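Side-chain contacts in flagellar hook-associated protein (Burkholderia pseudomallei, PDB 4UT1), which probably serves as a structural component of the bacterial flagellum, at the junction of hook and filament: residues 139-144 with 334-339; 149-154 with 305-310; 310-315 with 428-433; 340-345 with 358-363; 366-371 with 584-589. All blocks are in the same frame, centred on the assembly; numbering follows the deposited sequence.

Contact 1 of 5, residues 139-144 with 334-339; sequences TAMSNA and GSLFAV. With EDO (1,2-ethanediol), chain C; EDO (1,2-ethanediol), chain H.
Ala144 and Phe337 meet by methyl and ring: CB of Ala144 lies 3.6 Å from CZ of Phe337, with CE1 of the same ring a little farther off. The methyl comes in obliquely and meets the far end of the ring, CZ and CE1. In Phe337, CG stands beside its own backbone N, anti to the carbonyl carbon (chi1 -64°), and the end of the side chain swings toward the helix, across a separation of 8.8 Å between CA of Ala144 and CA of Phe337. One turn back along the helix, Met141 leans across to Leu336. Its chain bends at chi2 and then runs straight at chi3 (-176°), which carries the terminal methyl outward; even so, CE of Met141 stops 4.4 Å from CD2 of Leu336, a loose van der Waals approach. Elsewhere on the helix, the Asn143 amide uses both of its ends on 1,2-ethanediol molecules probably left by crystallisation. OD1 of Asn143 accepts a hydrogen bond from O1 of one at 2.8 Å, and ND2 of Asn143 donates to O1 of the other at 2.7 Å.

The residues that touch are all buried. Asn319 of helix 287-322 holds the backbone at the start of the strand, accepting from Leu336 N and donating to Phe337 O, while Phe314 and Tyr120 stack edge-to-face with the Phe337 ring. This is hydrophobic core packing within the FlgK helical domain, in which the small two-stranded antiparallel sheet of 337-338 and 435-436 is fastened onto long helices through an aromatic cluster.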
# COMPACT_ATOMS: atom_id res chain seq x y z
N THR A 139 -23.65 -4.09 -16.10
CA THR A 139 -23.31 -5.09 -15.10
C THR A 139 -21.86 -4.92 -14.64
O THR A 139 -21.58 -4.95 -13.44
CB THR A 139 -23.53 -6.50 -15.63
OG1 THR A 139 -24.93 -6.71 -15.82
CG2 THR A 139 -22.99 -7.55 -14.66
N ALA A 140 -20.96 -4.73 -15.59
CA ALA A 140 -19.56 -4.47 -15.27
C ALA A 140 -19.41 -3.27 -14.33
O ALA A 140 -18.59 -3.30 -13.40
CB ALA A 140 -18.75 -4.23 -16.55
N MET A 141 -20.16 -2.21 -14.59
CA MET A 141 -20.07 -1.02 -13.73
C MET A 141 -20.65 -1.28 -12.33
O MET A 141 -20.16 -0.72 -11.34
CB MET A 141 -20.78 0.16 -14.41
CG MET A 141 -20.04 0.71 -15.62
SD MET A 141 -18.45 1.43 -15.08
CE MET A 141 -17.85 2.11 -16.61
N SER A 142 -21.67 -2.13 -12.24
CA SER A 142 -22.22 -2.51 -10.94
C SER A 142 -21.20 -3.29 -10.13
O SER A 142 -21.07 -3.07 -8.93
CB SER A 142 -23.51 -3.32 -11.09
OG SER A 142 -24.54 -2.51 -11.62
N ASN A 143 -20.46 -4.18 -10.80
CA ASN A 143 -19.34 -4.90 -10.19
C ASN A 143 -18.27 -3.94 -9.66
O ASN A 143 -17.73 -4.14 -8.56
CB ASN A 143 -18.70 -5.86 -11.22
CG ASN A 143 -19.62 -7.00 -11.59
OD1 ASN A 143 -20.50 -7.37 -10.81
ND2 ASN A 143 -19.44 -7.55 -12.78
N ALA A 144 -17.97 -2.91 -10.45
CA ALA A 144 -17.04 -1.86 -10.04
C ALA A 144 -17.56 -1.15 -8.79
O ALA A 144 -16.81 -0.87 -7.86
CB ALA A 144 -16.83 -0.86 -11.16
N GLY A 334 -10.32 6.06 -21.30
CA GLY A 334 -9.79 6.86 -20.21
C GLY A 334 -9.75 6.06 -18.92
O GLY A 334 -9.92 4.85 -18.92
N SER A 335 -9.53 6.74 -17.80
CA SER A 335 -9.52 6.04 -16.52
C SER A 335 -10.90 5.49 -16.17
O SER A 335 -11.91 6.11 -16.48
CB SER A 335 -9.02 6.98 -15.42
OG SER A 335 -7.65 7.22 -15.62
N LEU A 336 -10.93 4.32 -15.54
CA LEU A 336 -12.16 3.77 -14.96
C LEU A 336 -12.18 3.93 -13.44
O LEU A 336 -13.23 3.90 -12.82
CB LEU A 336 -12.31 2.29 -15.34
CG LEU A 336 -12.44 2.03 -16.84
CD1 LEU A 336 -12.61 0.55 -17.11
CD2 LEU A 336 -13.60 2.82 -17.43
N PHE A 337 -11.01 4.12 -12.83
CA PHE A 337 -10.90 4.28 -11.38
C PHE A 337 -9.95 5.41 -11.00
O PHE A 337 -9.07 5.78 -11.77
CB PHE A 337 -10.44 2.97 -10.74
CG PHE A 337 -11.42 1.86 -10.91
CD1 PHE A 337 -12.47 1.71 -10.04
CD2 PHE A 337 -11.32 0.98 -11.99
CE1 PHE A 337 -13.40 0.71 -10.21
CE2 PHE A 337 -12.24 -0.04 -12.16
CZ PHE A 337 -13.28 -0.17 -11.26
N ALA A 338 -10.14 5.96 -9.80
CA ALA A 338 -9.26 6.99 -9.29
C ALA A 338 -8.98 6.77 -7.80
O ALA A 338 -9.80 6.19 -7.09
CB ALA A 338 -9.88 8.38 -9.52
N VAL A 339 -7.82 7.21 -7.35
CA VAL A 339 -7.46 7.18 -5.94
C VAL A 339 -6.73 8.47 -5.56
O VAL A 339 -6.15 9.14 -6.43
CB VAL A 339 -6.56 5.97 -5.59
CG1 VAL A 339 -7.21 4.67 -6.00
CG2 VAL A 339 -5.20 6.13 -6.27
C1 EDO C . -21.34 -7.97 -7.53
O1 EDO C . -21.75 -6.87 -8.36
C2 EDO C . -19.96 -8.46 -7.97
O2 EDO C . -19.00 -8.39 -6.90
C1 EDO H . -20.56 -10.66 -13.56
O1 EDO H . -20.66 -9.43 -14.26
C2 EDO H . -19.12 -11.07 -13.35
O2 EDO H . -19.06 -11.86 -12.16

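Contact 2 of 5, residues 149-154 with 305-310; sequences SQLVAA and AQLGAL
Leu307 gives up the most surface here, and its forked end is divided between two residues of the facing helix. CD2 of Leu307 rests 3.8 Å from CB of Ala154, while CD1 of Leu307 comes 4.3 Å from CD2 of Leu151. The CB bond of Leu307 points at the other helix, CG continues anti to the backbone N (chi1 -179°), and the fork at CG then offers one methyl to each partner. Leu151 and Ala154 are three residues apart, so their side chains emerge from the same face of helix 134-193.

This is helix-to-helix packing in the core of the FlgK helical domain, joining 134-193 to 287-322. The backbones stay well separated, with CA of Leu151 8.4 Å from CA of Gly308, and the leucine side chains make up the difference. The CB bond of Leu151 is not aimed at helix 287-322, but the CD2 end of the side chain comes nearer to it. Ala154, by contrast, directs its CB bond at the other helix, and its methyl makes the closer of the two approaches. Ile113 and Leu431 each touch both Leu151 and Leu307, and Tyr600 of helix 593-630 also packs on Leu307.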
# COMPACT_ATOMS: atom_id res chain seq x y z
N SER A 149 -17.45 0.10 -3.05
CA SER A 149 -18.15 0.17 -1.77
C SER A 149 -17.36 -0.53 -0.68
O SER A 149 -17.26 -0.03 0.44
CB SER A 149 -19.55 -0.45 -1.89
OG SER A 149 -20.40 0.43 -2.58
N GLN A 150 -16.82 -1.70 -1.01
CA GLN A 150 -16.11 -2.49 -0.01
C GLN A 150 -14.77 -1.86 0.36
O GLN A 150 -14.39 -1.81 1.54
CB GLN A 150 -15.91 -3.91 -0.51
CG GLN A 150 -17.21 -4.70 -0.51
CD GLN A 150 -17.10 -6.00 -1.26
OE1 GLN A 150 -16.21 -6.81 -1.00
NE2 GLN A 150 -17.99 -6.21 -2.20
N LEU A 151 -14.06 -1.37 -0.65
CA LEU A 151 -12.78 -0.71 -0.40
C LEU A 151 -12.96 0.57 0.42
O LEU A 151 -12.23 0.80 1.36
CB LEU A 151 -12.06 -0.42 -1.71
CG LEU A 151 -11.44 -1.63 -2.40
CD1 LEU A 151 -10.91 -1.28 -3.79
CD2 LEU A 151 -10.33 -2.25 -1.53
N VAL A 152 -13.92 1.41 0.04
CA VAL A 152 -14.20 2.63 0.79
C VAL A 152 -14.66 2.31 2.23
O VAL A 152 -14.18 2.93 3.18
CB VAL A 152 -15.27 3.49 0.06
CG1 VAL A 152 -15.77 4.62 0.94
CG2 VAL A 152 -14.71 4.03 -1.22
N ALA A 153 -15.56 1.34 2.41
CA ALA A 153 -15.99 0.93 3.75
C ALA A 153 -14.81 0.38 4.54
O ALA A 153 -14.69 0.64 5.74
CB ALA A 153 -17.13 -0.10 3.68
N ALA A 154 -13.91 -0.34 3.87
CA ALA A 154 -12.70 -0.80 4.53
C ALA A 154 -11.86 0.37 5.06
O ALA A 154 -11.33 0.31 6.17
CB ALA A 154 -11.86 -1.65 3.58
N ALA A 305 -1.96 -0.36 4.89
CA ALA A 305 -1.01 -0.07 3.82
C ALA A 305 -1.05 -1.16 2.76
O ALA A 305 -0.94 -0.90 1.55
CB ALA A 305 0.41 0.08 4.37
N GLN A 306 -1.18 -2.40 3.21
CA GLN A 306 -1.26 -3.54 2.29
C GLN A 306 -2.55 -3.54 1.48
O GLN A 306 -2.53 -3.79 0.27
CB GLN A 306 -1.11 -4.85 3.06
CG GLN A 306 0.28 -5.01 3.69
CD GLN A 306 0.30 -6.03 4.82
OE1 GLN A 306 -0.57 -6.91 4.90
NE2 GLN A 306 1.29 -5.92 5.69
N LEU A 307 -3.67 -3.31 2.14
CA LEU A 307 -4.94 -3.32 1.44
C LEU A 307 -5.03 -2.10 0.53
O LEU A 307 -5.54 -2.18 -0.56
CB LEU A 307 -6.12 -3.35 2.42
CG LEU A 307 -7.50 -3.40 1.75
CD1 LEU A 307 -7.66 -4.64 0.87
CD2 LEU A 307 -8.59 -3.34 2.80
N GLY A 308 -4.49 -0.98 0.99
CA GLY A 308 -4.42 0.21 0.15
C GLY A 308 -3.59 -0.04 -1.10
O GLY A 308 -3.91 0.46 -2.20
N ALA A 309 -2.53 -0.82 -0.94
CA ALA A 309 -1.66 -1.14 -2.07
C ALA A 309 -2.41 -1.94 -3.13
O ALA A 309 -2.20 -1.72 -4.33
CB ALA A 309 -0.42 -1.92 -1.59
N LEU A 310 -3.30 -2.84 -2.71
CA LEU A 310 -4.12 -3.58 -3.67
C LEU A 310 -5.01 -2.64 -4.49
O LEU A 310 -5.11 -2.78 -5.71
CB LEU A 310 -4.98 -4.63 -2.97
CG LEU A 310 -4.23 -5.69 -2.18
CD1 LEU A 310 -5.20 -6.80 -1.76
CD2 LEU A 310 -3.04 -6.25 -2.97

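Contact 3 of 5, residues 310-315 with 428-433; sequences LAVSFA and RGALDG
Ser313 OG, just past the Val312 that packs on Ala430, is gripped by hydrogen bonds with Thr364 O and Thr585 OG1 and, more weakly, with Gln317 NE2. This polar grip ties helix 287-322 to two loops, while the neighbouring residues Ala311 and Val312 present only carbon to the segment 428-433. The closest meeting is between CG2 of Val312 and CB of Ala430, 3.5 Å apart. The branches of Val312 are set with CG1 anti to the backbone N (chi1 170°) and CG2 beside it, and it is the latter methyl that meets the alanine. CB of Ala430 also lies 4.4 Å from CB of Ala311, so one small methyl touches two successive residues of the long helix.

Leu431 adds the third element from the next position. Although its CB does not point straight at the helix, its end comes nearer, CD2 of Leu431 lying 4.0 Å from CB of Ala311. With Ala311 and Ala430 contributing one methyl each, the backbones come near: CA of Val312 and CA of Ala430 are 6.5 Å apart, and all four touching residues are buried. At the start of the same segment, Arg428 turns elsewhere, to salt bridges with Asp256 through NH1 and Asp370 through NH2. Leu151 of helix 134-193 packs on both Ala311 and Leu431. In terms of the fold, the short, weakly bonded helical turn about 430-433, following strand 421-425, packs through alanine, valine and leucine methyls on the long helix 287-322 of the helical domain.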
# COMPACT_ATOMS: atom_id res chain seq x y z
N LEU A 310 -3.30 -2.84 -2.71
CA LEU A 310 -4.12 -3.58 -3.67
C LEU A 310 -5.01 -2.64 -4.49
O LEU A 310 -5.11 -2.78 -5.71
CB LEU A 310 -4.98 -4.63 -2.97
CG LEU A 310 -4.23 -5.69 -2.18
CD1 LEU A 310 -5.20 -6.80 -1.76
CD2 LEU A 310 -3.04 -6.25 -2.97
N ALA A 311 -5.67 -1.71 -3.80
CA ALA A 311 -6.51 -0.71 -4.47
C ALA A 311 -5.73 0.07 -5.53
O ALA A 311 -6.21 0.26 -6.66
CB ALA A 311 -7.12 0.25 -3.44
N VAL A 312 -4.53 0.52 -5.18
CA VAL A 312 -3.72 1.30 -6.09
C VAL A 312 -3.32 0.44 -7.29
O VAL A 312 -3.45 0.87 -8.41
CB VAL A 312 -2.45 1.85 -5.41
CG1 VAL A 312 -1.50 2.44 -6.46
CG2 VAL A 312 -2.81 2.90 -4.37
N SER A 313 -2.84 -0.76 -7.04
CA SER A 313 -2.41 -1.61 -8.13
C SER A 313 -3.58 -1.95 -9.04
O SER A 313 -3.44 -1.93 -10.25
CB SER A 313 -1.77 -2.90 -7.60
OG SER A 313 -1.29 -3.67 -8.69
N PHE A 314 -4.74 -2.26 -8.46
CA PHE A 314 -5.93 -2.55 -9.25
C PHE A 314 -6.32 -1.37 -10.15
O PHE A 314 -6.47 -1.53 -11.35
CB PHE A 314 -7.11 -2.92 -8.32
CG PHE A 314 -8.45 -2.93 -9.02
CD1 PHE A 314 -9.21 -1.76 -9.11
CD2 PHE A 314 -8.96 -4.09 -9.58
CE1 PHE A 314 -10.44 -1.76 -9.75
CE2 PHE A 314 -10.20 -4.10 -10.21
CZ PHE A 314 -10.93 -2.94 -10.30
N ALA A 315 -6.48 -0.20 -9.55
CA ALA A 315 -6.84 1.00 -10.31
C ALA A 315 -5.82 1.30 -11.41
O ALA A 315 -6.19 1.57 -12.54
CB ALA A 315 -6.98 2.19 -9.37
N ARG A 428 -1.87 4.09 2.39
CA ARG A 428 -2.88 4.03 3.46
C ARG A 428 -4.19 4.70 3.03
O ARG A 428 -5.27 4.15 3.25
CB ARG A 428 -2.38 4.69 4.75
CG ARG A 428 -3.40 4.52 5.88
CD ARG A 428 -3.01 5.25 7.16
NE ARG A 428 -1.78 4.72 7.76
CZ ARG A 428 -1.19 5.23 8.83
NH1 ARG A 428 -1.71 6.30 9.42
NH2 ARG A 428 -0.07 4.68 9.30
N GLY A 429 -4.07 5.89 2.44
CA GLY A 429 -5.22 6.68 2.03
C GLY A 429 -5.91 6.32 0.73
O GLY A 429 -6.90 6.94 0.35
N ALA A 430 -5.39 5.30 0.05
CA ALA A 430 -5.95 4.93 -1.24
C ALA A 430 -7.40 4.46 -1.12
O ALA A 430 -8.19 4.63 -2.05
CB ALA A 430 -5.11 3.85 -1.89
N LEU A 431 -7.74 3.88 0.03
CA LEU A 431 -9.08 3.34 0.24
C LEU A 431 -10.13 4.43 0.35
O LEU A 431 -11.23 4.30 -0.18
CB LEU A 431 -9.12 2.48 1.50
CG LEU A 431 -8.15 1.30 1.59
CD1 LEU A 431 -8.35 0.54 2.89
CD2 LEU A 431 -8.31 0.39 0.35
N ASP A 432 -9.81 5.50 1.08
CA ASP A 432 -10.81 6.52 1.40
C ASP A 432 -11.20 7.31 0.16
O ASP A 432 -12.32 7.81 0.09
CB ASP A 432 -10.29 7.48 2.49
CG ASP A 432 -10.17 6.82 3.84
OD1 ASP A 432 -11.06 6.03 4.22
OD2 ASP A 432 -9.18 7.12 4.55
N GLY A 433 -10.29 7.40 -0.80
CA GLY A 433 -10.55 8.10 -2.04
C GLY A 433 -10.89 7.21 -3.23
O GLY A 433 -11.16 7.71 -4.31

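Contact 4 of 5, residues 340-345 with 358-363; sequences GAPAVY and VSFVDG. With EDO (1,2-ethanediol), chain L; EDO (1,2-ethanediol), chain T.
Two edge strands from different antiparallel sheets, 343-346 and 356-360, draw together where Pro342 and Val344 meet Val358 and Phe360. The pyrrolidine ring of Pro342 is laid beside the backbone carbonyl of Val358, with CG of Pro342 3.5 Å from O of Val358 and the ring's CB and CD somewhat farther from the same oxygen. The side chains pack as well, CB of Pro342 standing 4.4 Å from CB of Val358. The same CG of Pro342 approaches CE2 of Phe360 obliquely, also at 4.4 Å.

Farther along, the two valines cross obliquely, CG2 of Val344 touching CG2 of Val358 at 3.8 Å. In both valines CG1 is anti to the backbone N (chi1 -176° in Val344) and CG2, beside that N, is the branch that touches. Val344 N donates to O1 of a bound 1,2-ethanediol at 3.0 Å (N-H...O angle 161°), whereas Ala343 and Tyr345 pair with Leu425 and Thr423 of strand 421-425. Val358 also packs on Leu410 and Val424, which belong to the two sheets. The sheets are thus joined here by apolar side-chain packing and by the proline ring lying against the Val358 carbonyl, not by strand pairing between these segments.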
# COMPACT_ATOMS: atom_id res chain seq x y z
N GLY A 340 -6.74 8.82 -4.28
CA GLY A 340 -6.02 9.99 -3.82
C GLY A 340 -4.52 9.76 -3.83
O GLY A 340 -4.07 8.62 -3.93
N ALA A 341 -3.75 10.84 -3.72
CA ALA A 341 -2.30 10.72 -3.78
C ALA A 341 -1.74 10.27 -2.43
O ALA A 341 -2.45 10.27 -1.43
CB ALA A 341 -1.65 12.04 -4.22
N PRO A 342 -0.48 9.85 -2.42
CA PRO A 342 0.17 9.48 -1.16
C PRO A 342 0.02 10.56 -0.10
O PRO A 342 -0.21 11.73 -0.42
CB PRO A 342 1.62 9.29 -1.57
CG PRO A 342 1.52 8.77 -2.98
CD PRO A 342 0.34 9.49 -3.59
N ALA A 343 0.13 10.18 1.16
CA ALA A 343 0.07 11.14 2.24
C ALA A 343 1.49 11.42 2.70
O ALA A 343 2.27 10.48 2.88
CB ALA A 343 -0.80 10.63 3.39
N VAL A 344 1.80 12.70 2.90
CA VAL A 344 3.11 13.09 3.39
C VAL A 344 2.96 14.10 4.53
O VAL A 344 2.26 15.11 4.41
CB VAL A 344 3.99 13.70 2.28
CG1 VAL A 344 5.38 14.02 2.83
CG2 VAL A 344 4.08 12.76 1.09
N TYR A 345 3.60 13.81 5.66
CA TYR A 345 3.65 14.73 6.79
C TYR A 345 5.08 15.16 7.08
O TYR A 345 5.94 14.31 7.25
CB TYR A 345 3.08 14.10 8.06
CG TYR A 345 1.66 13.63 7.96
CD1 TYR A 345 0.62 14.54 7.90
CD2 TYR A 345 1.36 12.27 7.93
CE1 TYR A 345 -0.69 14.11 7.80
CE2 TYR A 345 0.06 11.84 7.83
CZ TYR A 345 -0.96 12.77 7.77
OH TYR A 345 -2.26 12.35 7.68
N VAL A 358 5.39 12.80 -3.18
CA VAL A 358 5.80 11.44 -3.50
C VAL A 358 4.88 10.85 -4.57
O VAL A 358 3.69 11.09 -4.56
CB VAL A 358 5.78 10.54 -2.24
CG1 VAL A 358 6.24 9.14 -2.56
CG2 VAL A 358 6.65 11.14 -1.13
N SER A 359 5.45 10.09 -5.50
CA SER A 359 4.63 9.32 -6.44
C SER A 359 5.23 7.93 -6.63
O SER A 359 6.31 7.63 -6.11
CB SER A 359 4.51 10.05 -7.78
OG SER A 359 5.78 10.19 -8.40
N PHE A 360 4.52 7.08 -7.36
CA PHE A 360 5.02 5.74 -7.63
C PHE A 360 5.86 5.74 -8.89
O PHE A 360 5.53 6.41 -9.88
CB PHE A 360 3.87 4.73 -7.75
CG PHE A 360 3.08 4.57 -6.49
CD1 PHE A 360 3.63 3.91 -5.39
CD2 PHE A 360 1.82 5.11 -6.38
CE1 PHE A 360 2.91 3.77 -4.20
CE2 PHE A 360 1.10 5.00 -5.18
CZ PHE A 360 1.64 4.32 -4.11
N VAL A 361 6.96 5.01 -8.85
CA VAL A 361 7.72 4.70 -10.05
C VAL A 361 6.79 3.98 -11.03
O VAL A 361 6.75 4.27 -12.22
CB VAL A 361 8.94 3.84 -9.73
CG1 VAL A 361 9.62 3.39 -11.02
CG2 VAL A 361 9.91 4.62 -8.84
N ASP A 362 6.03 3.03 -10.49
CA ASP A 362 5.09 2.24 -11.26
C ASP A 362 3.85 2.02 -10.40
O ASP A 362 3.90 1.20 -9.50
CB ASP A 362 5.70 0.89 -11.66
CG ASP A 362 4.78 0.05 -12.53
OD1 ASP A 362 3.59 0.40 -12.69
OD2 ASP A 362 5.27 -0.97 -13.07
N GLY A 363 2.76 2.73 -10.71
CA GLY A 363 1.52 2.58 -9.96
C GLY A 363 0.95 1.18 -9.94
O GLY A 363 0.13 0.84 -9.09
C1 EDO L . -0.85 14.63 4.14
O1 EDO L . -0.65 14.50 2.72
C2 EDO L . -2.21 15.24 4.48
O2 EDO L . -2.27 16.62 4.12
C1 EDO T . 6.30 14.32 -6.97
O1 EDO T . 5.15 13.50 -7.13
C2 EDO T . 7.46 13.66 -7.69
O2 EDO T . 7.87 12.50 -6.95

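Contact 5 of 5, residues 366-371 with 584-589; sequences PTTSDY and KTMNNG
Met586 reaches across to Pro366 and Thr368 with the outer part of its side chain. CB and CG make no close approach to the segment 366-371; they serve to carry the chain outward. The bend at chi2 (-53°) sets the sulfur, the first atom to meet that segment, SD of Met586 lying 4.3 Å from CD of Pro366, a loose apolar approach. The bend at chi3 (-63°) then directs the terminal methyl to Thr368, where CE of Met586 ends 3.8 Å from CG2 of Thr368. The two side chains run alongside each other with opposite directions.

Behind Met586 the backbone is irregular: Thr585 and Met586 together lie opposite the single residue Thr591, the geometry of a classic beta bulge. A water crosses from one loop to the other, donating to Pro366 O at 2.6 Å and, weakly, to Thr585 O at 3.3 Å. Within the first loop Ser369 N donates to Tyr371 OH at 3.2 Å. Ala596 of helix 593-630 also touches Met586. The two loops thus meet through apolar contacts of a methionine end and a water bridge, tight at Pro366 O and weak at Thr585 O.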
# COMPACT_ATOMS: atom_id res chain seq x y z
N PRO A 366 2.85 -0.78 -6.56
CA PRO A 366 3.05 0.18 -5.47
C PRO A 366 3.79 -0.44 -4.30
O PRO A 366 3.94 -1.66 -4.21
CB PRO A 366 1.61 0.54 -5.08
CG PRO A 366 0.84 -0.68 -5.38
CD PRO A 366 1.47 -1.30 -6.61
N THR A 367 4.25 0.41 -3.40
CA THR A 367 4.80 -0.04 -2.13
C THR A 367 3.67 -0.57 -1.26
O THR A 367 2.50 -0.31 -1.56
CB THR A 367 5.51 1.11 -1.40
OG1 THR A 367 4.62 2.23 -1.33
CG2 THR A 367 6.77 1.51 -2.17
N THR A 368 4.02 -1.29 -0.20
CA THR A 368 3.01 -1.92 0.66
C THR A 368 3.16 -1.58 2.14
O THR A 368 2.42 -2.12 2.97
CB THR A 368 3.05 -3.45 0.55
OG1 THR A 368 4.36 -3.91 0.88
CG2 THR A 368 2.70 -3.89 -0.88
N SER A 369 4.13 -0.72 2.47
CA SER A 369 4.35 -0.31 3.87
C SER A 369 4.24 1.21 4.10
O SER A 369 3.75 1.94 3.23
CB SER A 369 5.73 -0.79 4.36
OG SER A 369 5.82 -0.66 5.79
N ASP A 370 4.67 1.66 5.28
CA ASP A 370 4.72 3.09 5.62
C ASP A 370 6.18 3.46 5.81
O ASP A 370 6.97 2.65 6.30
CB ASP A 370 3.99 3.44 6.93
CG ASP A 370 2.49 3.12 6.91
OD1 ASP A 370 1.86 3.15 5.83
OD2 ASP A 370 1.96 2.87 8.02
N TYR A 371 6.54 4.70 5.49
CA TYR A 371 7.95 5.08 5.52
C TYR A 371 8.22 6.42 6.17
O TYR A 371 7.33 7.26 6.31
CB TYR A 371 8.53 5.09 4.09
CG TYR A 371 8.15 3.85 3.35
CD1 TYR A 371 8.91 2.68 3.46
CD2 TYR A 371 7.00 3.81 2.58
CE1 TYR A 371 8.52 1.52 2.80
CE2 TYR A 371 6.60 2.65 1.92
CZ TYR A 371 7.36 1.51 2.04
OH TYR A 371 6.96 0.37 1.38
N LYS A 584 0.81 -10.71 -12.24
CA LYS A 584 1.55 -10.74 -10.98
C LYS A 584 2.22 -9.40 -10.67
O LYS A 584 3.39 -9.18 -11.00
CB LYS A 584 2.57 -11.87 -10.99
CG LYS A 584 1.93 -13.24 -11.17
CD LYS A 584 2.93 -14.36 -11.00
CE LYS A 584 2.32 -15.70 -11.37
NZ LYS A 584 3.26 -16.83 -11.15
N THR A 585 1.49 -8.52 -10.00
CA THR A 585 1.93 -7.14 -9.81
C THR A 585 2.39 -6.86 -8.39
O THR A 585 2.96 -5.79 -8.11
CB THR A 585 0.81 -6.15 -10.16
OG1 THR A 585 -0.34 -6.43 -9.36
CG2 THR A 585 0.46 -6.28 -11.64
N MET A 586 2.14 -7.80 -7.49
CA MET A 586 2.43 -7.61 -6.08
C MET A 586 3.60 -8.47 -5.62
O MET A 586 3.93 -9.48 -6.25
CB MET A 586 1.18 -7.93 -5.23
CG MET A 586 -0.05 -7.09 -5.61
SD MET A 586 0.28 -5.31 -5.62
CE MET A 586 0.69 -5.02 -3.90
N ASN A 587 4.22 -8.04 -4.52
CA ASN A 587 5.36 -8.74 -3.93
C ASN A 587 6.45 -8.99 -4.96
O ASN A 587 6.86 -10.13 -5.19
CB ASN A 587 4.92 -10.07 -3.30
CG ASN A 587 3.84 -9.89 -2.24
OD1 ASN A 587 2.87 -10.64 -2.20
ND2 ASN A 587 4.01 -8.88 -1.39
N ASN A 588 6.90 -7.91 -5.59
CA ASN A 588 7.96 -7.96 -6.60
C ASN A 588 7.64 -8.87 -7.78
O ASN A 588 8.46 -9.69 -8.20
CB ASN A 588 9.27 -8.40 -5.95
CG ASN A 588 9.74 -7.43 -4.88
OD1 ASN A 588 8.93 -6.91 -4.10
ND2 ASN A 588 11.04 -7.18 -4.84
N GLY A 589 6.44 -8.70 -8.34
CA GLY A 589 6.07 -9.41 -9.55
C GLY A 589 5.84 -10.89 -9.35
O GLY A 589 5.98 -11.68 -10.29
O HOH W 1 4.06 -3.86 -5.64

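Overall arrangement
Helix 287-322 carries contacts 2 and 3 and is touched by parts of the others. Contacts 2 and 3 share Leu310, and their centres are only 6 Å apart; Leu307 CD2 touches Leu431 CD1 at 3.9 Å. Contact 1, with its centre 13 Å from that of contact 3, joins it through the aromatic cluster and through Phe337 CB, 3.8 Å from Ala315 CB. Contacts 3 and 5 are linked by polar bonds and by packing, Ser313 CB lying 3.7 Å from Met586 SD. Contact 2 meets contact 5 where Ala309 CB is 3.3 Å from Thr367 O. Phe360 carries contact 4 into contact 5, its CE1 being 3.6 Å from Pro366 CB. Contacts 1 and 5, with centres 22 Å apart, do not touch.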